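PDB 7CJ3: phosphodiesterase from Salpingoeca rosetta, which binds retinal within a helical transmembrane domain of the bacteriorhodopsin-like family. Local coordinates for residues P215-R219 with H220-L224; I175-S178 with W179-F182. All blocks are in the same frame, centred on the assembly; numbering follows the deposited sequence.

Contact 1: residues P215-R219 with H220-L224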
loop_
_atom_site.group_PDB
_atom_site.type_symbol
_atom_site.label_atom_id
_atom_site.label_comp_id
_atom_site.label_asym_id
_atom_site.label_seq_id
_atom_site.Cartn_x
_atom_site.Cartn_y
_atom_site.Cartn_z
ATOM N N PRO B 215 8.043 -15.483 24.956
ATOM C CA PRO B 215 7.947 -14.396 23.979
ATOM C C PRO B 215 6.498 -13.955 23.793
ATOM O O PRO B 215 5.581 -14.758 23.973
ATOM C CB PRO B 215 8.548 -15.011 22.708
ATOM C CG PRO B 215 8.283 -16.505 22.845
ATOM C CD PRO B 215 8.355 -16.782 24.332
ATOM N N PRO B 216 6.231 -12.669 23.452
ATOM C CA PRO B 216 4.861 -12.196 23.235
ATOM C C PRO B 216 4.213 -12.712 21.944
ATOM O O PRO B 216 3.027 -12.489 21.770
ATOM C CB PRO B 216 5.001 -10.668 23.175
ATOM C CG PRO B 216 6.453 -10.408 22.783
ATOM C CD PRO B 216 7.230 -11.595 23.302
ATOM N N LEU B 217 4.996 -13.356 21.067
ATOM C CA LEU B 217 4.521 -13.972 19.794
ATOM C C LEU B 217 4.741 -15.480 19.859
ATOM O O LEU B 217 5.700 -15.951 20.476
ATOM C CB LEU B 217 5.267 -13.349 18.602
ATOM C CG LEU B 217 5.294 -11.824 18.539
ATOM C CD1 LEU B 217 6.040 -11.331 17.300
ATOM C CD2 LEU B 217 3.883 -11.280 18.534
ATOM N N PRO B 218 3.868 -16.274 19.197
ATOM C CA PRO B 218 4.078 -17.713 19.087
ATOM C C PRO B 218 5.315 -18.047 18.232
ATOM O O PRO B 218 5.810 -17.205 17.460
ATOM C CB PRO B 218 2.781 -18.232 18.437
ATOM C CG PRO B 218 2.241 -17.048 17.675
ATOM C CD PRO B 218 2.665 -15.833 18.473
ATOM N N ARG B 219 5.771 -19.293 18.395
ATOM C CA ARG B 219 6.965 -19.896 17.768
ATOM C C ARG B 219 6.928 -19.643 16.256
ATOM O O ARG B 219 7.936 -19.174 15.711
ATOM C CB ARG B 219 6.984 -21.389 18.124
ATOM C CG ARG B 219 8.375 -22.002 18.136
ATOM C CD ARG B 219 8.413 -23.492 18.341
ATOM N NE ARG B 219 9.746 -23.958 17.968
ATOM C CZ ARG B 219 10.112 -24.332 16.747
ATOM N NH1 ARG B 219 9.245 -24.328 15.742
ATOM N NH2 ARG B 219 11.356 -24.717 16.547
ATOM N N HIS B 220 5.798 -19.923 15.587
ATOM C CA HIS B 220 5.741 -19.846 14.109
ATOM C C HIS B 220 6.006 -18.400 13.678
ATOM O O HIS B 220 6.709 -18.211 12.666
ATOM C CB HIS B 220 4.431 -20.404 13.539
ATOM C CG HIS B 220 4.520 -20.678 12.068
ATOM N ND1 HIS B 220 3.421 -20.595 11.209
ATOM C CD2 HIS B 220 5.593 -20.922 11.275
ATOM C CE1 HIS B 220 3.809 -20.839 9.969
ATOM N NE2 HIS B 220 5.139 -21.044 9.976
ATOM N N ALA B 221 5.467 -17.416 14.408
ATOM C CA ALA B 221 5.493 -15.990 14.012
ATOM C C ALA B 221 6.912 -15.430 14.172
ATOM O O ALA B 221 7.333 -14.665 13.302
ATOM C CB ALA B 221 4.490 -15.215 14.814
ATOM N N LEU B 222 7.632 -15.825 15.219
ATOM C CA LEU B 222 9.070 -15.487 15.390
ATOM C C LEU B 222 9.854 -15.970 14.162
ATOM O O LEU B 222 10.780 -15.258 13.740
ATOM C CB LEU B 222 9.620 -16.102 16.683
ATOM C CG LEU B 222 9.553 -15.193 17.928
ATOM C CD1 LEU B 222 8.185 -15.234 18.564
ATOM C CD2 LEU B 222 10.600 -15.584 18.964
ATOM N N HIS B 223 9.489 -17.117 13.576
ATOM C CA HIS B 223 10.205 -17.682 12.406
ATOM C C HIS B 223 9.879 -16.880 11.147
ATOM O O HIS B 223 10.818 -16.559 10.377
ATOM C CB HIS B 223 9.913 -19.178 12.213
ATOM C CG HIS B 223 10.717 -19.763 11.094
ATOM N ND1 HIS B 223 10.145 -20.136 9.892
ATOM C CD2 HIS B 223 12.044 -19.936 10.956
ATOM C CE1 HIS B 223 11.088 -20.547 9.076
ATOM N NE2 HIS B 223 12.264 -20.425 9.702
ATOM N N LEU B 224 8.594 -16.601 10.919
ATOM C CA LEU B 224 8.118 -15.805 9.753
ATOM C C LEU B 224 8.751 -14.407 9.784
ATOM O O LEU B 224 9.099 -13.892 8.703
ATOM C CB LEU B 224 6.594 -15.763 9.783
ATOM C CG LEU B 224 5.974 -17.076 9.334
ATOM C CD1 LEU B 224 4.464 -16.977 9.364
ATOM C CD2 LEU B 224 6.456 -17.455 7.937
#

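Contact 2: residues I175-S178 with W179-F182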
loop_
_atom_site.group_PDB
_atom_site.type_symbol
_atom_site.label_atom_id
_atom_site.label_comp_id
_atom_site.label_asym_id
_atom_site.label_seq_id
_atom_site.Cartn_x
_atom_site.Cartn_y
_atom_site.Cartn_z
ATOM N N ILE B 175 30.700 7.940 -2.817
ATOM C CA ILE B 175 31.396 9.221 -3.156
ATOM C C ILE B 175 32.903 9.110 -2.890
ATOM O O ILE B 175 33.543 10.168 -2.812
ATOM C CB ILE B 175 30.779 10.407 -2.386
ATOM C CG1 ILE B 175 30.819 10.218 -0.860
ATOM C CG2 ILE B 175 29.375 10.677 -2.888
ATOM C CD1 ILE B 175 31.261 11.432 -0.045
ATOM N N LEU B 176 33.451 7.898 -2.743
ATOM C CA LEU B 176 34.915 7.653 -2.668
ATOM C C LEU B 176 35.392 7.175 -4.047
ATOM O O LEU B 176 34.569 6.772 -4.872
ATOM C CB LEU B 176 35.196 6.621 -1.579
ATOM C CG LEU B 176 34.669 6.984 -0.196
ATOM C CD1 LEU B 176 34.818 5.810 0.790
ATOM C CD2 LEU B 176 35.341 8.234 0.340
ATOM N N PRO B 177 36.716 7.265 -4.361
ATOM C CA PRO B 177 37.292 6.546 -5.505
ATOM C C PRO B 177 37.288 5.008 -5.340
ATOM O O PRO B 177 37.011 4.511 -4.269
ATOM C CB PRO B 177 38.741 7.052 -5.616
ATOM C CG PRO B 177 38.830 8.256 -4.685
ATOM C CD PRO B 177 37.706 8.115 -3.680
ATOM N N SER B 178 37.649 4.306 -6.418
ATOM C CA SER B 178 37.422 2.857 -6.667
ATOM C C SER B 178 37.806 1.953 -5.486
ATOM O O SER B 178 36.943 1.136 -5.124
ATOM C CB SER B 178 38.138 2.444 -7.911
ATOM O OG SER B 178 37.590 3.133 -9.017
ATOM N N TRP B 179 39.034 2.019 -4.949
ATOM C CA TRP B 179 39.537 1.021 -3.955
ATOM C C TRP B 179 39.031 1.336 -2.555
ATOM O O TRP B 179 38.538 0.442 -1.874
ATOM C CB TRP B 179 41.062 0.814 -4.003
ATOM C CG TRP B 179 41.499 0.331 -5.353
ATOM C CD1 TRP B 179 42.606 0.740 -6.038
ATOM C CD2 TRP B 179 40.779 -0.549 -6.248
ATOM N NE1 TRP B 179 42.642 0.158 -7.276
ATOM C CE2 TRP B 179 41.532 -0.631 -7.438
ATOM C CE3 TRP B 179 39.581 -1.278 -6.167
ATOM C CZ2 TRP B 179 41.131 -1.419 -8.519
ATOM C CZ3 TRP B 179 39.181 -2.053 -7.233
ATOM C CH2 TRP B 179 39.953 -2.124 -8.396
ATOM N N PRO B 180 39.094 2.592 -2.069
ATOM C CA PRO B 180 38.444 2.920 -0.799
ATOM C C PRO B 180 36.922 2.683 -0.890
ATOM O O PRO B 180 36.347 2.256 0.107
ATOM C CB PRO B 180 38.774 4.403 -0.555
ATOM C CG PRO B 180 39.840 4.769 -1.586
ATOM C CD PRO B 180 39.746 3.748 -2.704
ATOM N N ALA B 181 36.312 2.956 -2.062
ATOM C CA ALA B 181 34.891 2.667 -2.379
ATOM C C ALA B 181 34.620 1.180 -2.140
ATOM O O ALA B 181 33.710 0.860 -1.311
ATOM C CB ALA B 181 34.556 3.059 -3.789
ATOM N N PHE B 182 35.423 0.321 -2.795
ATOM C CA PHE B 182 35.372 -1.165 -2.712
ATOM C C PHE B 182 35.421 -1.636 -1.253
ATOM O O PHE B 182 34.601 -2.464 -0.874
ATOM C CB PHE B 182 36.518 -1.794 -3.506
ATOM C CG PHE B 182 36.485 -3.300 -3.579
ATOM C CD1 PHE B 182 35.799 -3.944 -4.602
ATOM C CD2 PHE B 182 37.140 -4.076 -2.633
ATOM C CE1 PHE B 182 35.765 -5.333 -4.678
ATOM C CE2 PHE B 182 37.093 -5.465 -2.696
ATOM C CZ PHE B 182 36.415 -6.090 -3.726
#

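Contact 1: residues P215-R219 with H220-L224
With chi1 near -92° and chi2 near 82°, the end of Leu222 turns back toward the loop, where its CD1 lies 3.5 Å from CB of Leu217. The same methyl comes within 4.2 Å of Pro215 CB, so a single branch of Leu222 meets two residues of the incoming loop. The methyl of Ala221 adds a second apolar patch: its CB lies 4.3 Å from Leu217 CB and 4.1 Å from the ring carbon CG of Pro218. Alongside these apolar contacts the backbone closes the first turn. Leu222 N donates to Pro218 O over 3.2 Å, nearly straight at 166° at the hydrogen. Ala221 N adds a weak, more bent bond to that oxygen, which thus accepts one good bond and one weak one. His223 N to Arg219 O, at 3.3 Å, is also weak. Helix 250-277 touches Leu217 and Ala221 through Cys275, while Phe203, Ala206 and Met207 of helix 178-207 pack on Leu222. Pro218 occupies the N-cap, and its saturated ring offers no side-chain acceptor. The residue before it, Leu217, meets Leu222, the fourth residue after the cap, which is the pairing that defines a hydrophobic staple at a helix N-terminus.

Contact 2: residues I175-S178 with W179-F182
A local, surface-lying helix start joins Leu176 and Pro177, at the end of the loop after helix 153-173, to Pro180 and Ala181 in the first turn of helix 178-207. Leu176 leads the apolar part: its CB stands 4.2 Å from Ala181 CB and 4.3 Å from Pro180 CB. With chi1 at -56°, CG of Leu176 sits beside its own backbone N, and CD1 reaches to 3.9 Å from Pro180 O. With Pro177 at the N-cap, the Leu176-Ala181 pair fits a hydrophobic staple. Along the backbone, Phe182 N bonds to Ser178 O at 2.9 Å and 155°. A bond from Ala181 N to Pro177 O is also indicated, although the position of that oxygen is less certain. CB of Ser178 lies 4.3 Å above one face of the Trp179 ring, displaced toward its rim. Leu176 O accepts a hydrogen bond from Ser120 OG, tying the loop to another part of the chain. Lacking an amide hydrogen, Pro180 fits a first-turn position where none is needed for the helix; the bond from Phe182 N is the surer of the two that close the turn, with hydrocarbon contacts alongside.

Both contacts are helix starts preceded by a proline at the N-cap, and they follow in series along the chain: contact 2 opens helix 178-207, and contact 1 opens the next helix, 219-233. Their centres are 41 Å apart and their nearest atoms about 30 Å, on opposite sides of the chain's centre, so they do not touch. Helix 178-207 connects them: it begins at contact 2, and its far end packs against contact 1. Retinal is about 11 Å from the side chain of Ala181 in contact 2. Bound OLC molecules lie near both, about 4 Å from the Arg219 side chain and about 6 Å from that of Phe182.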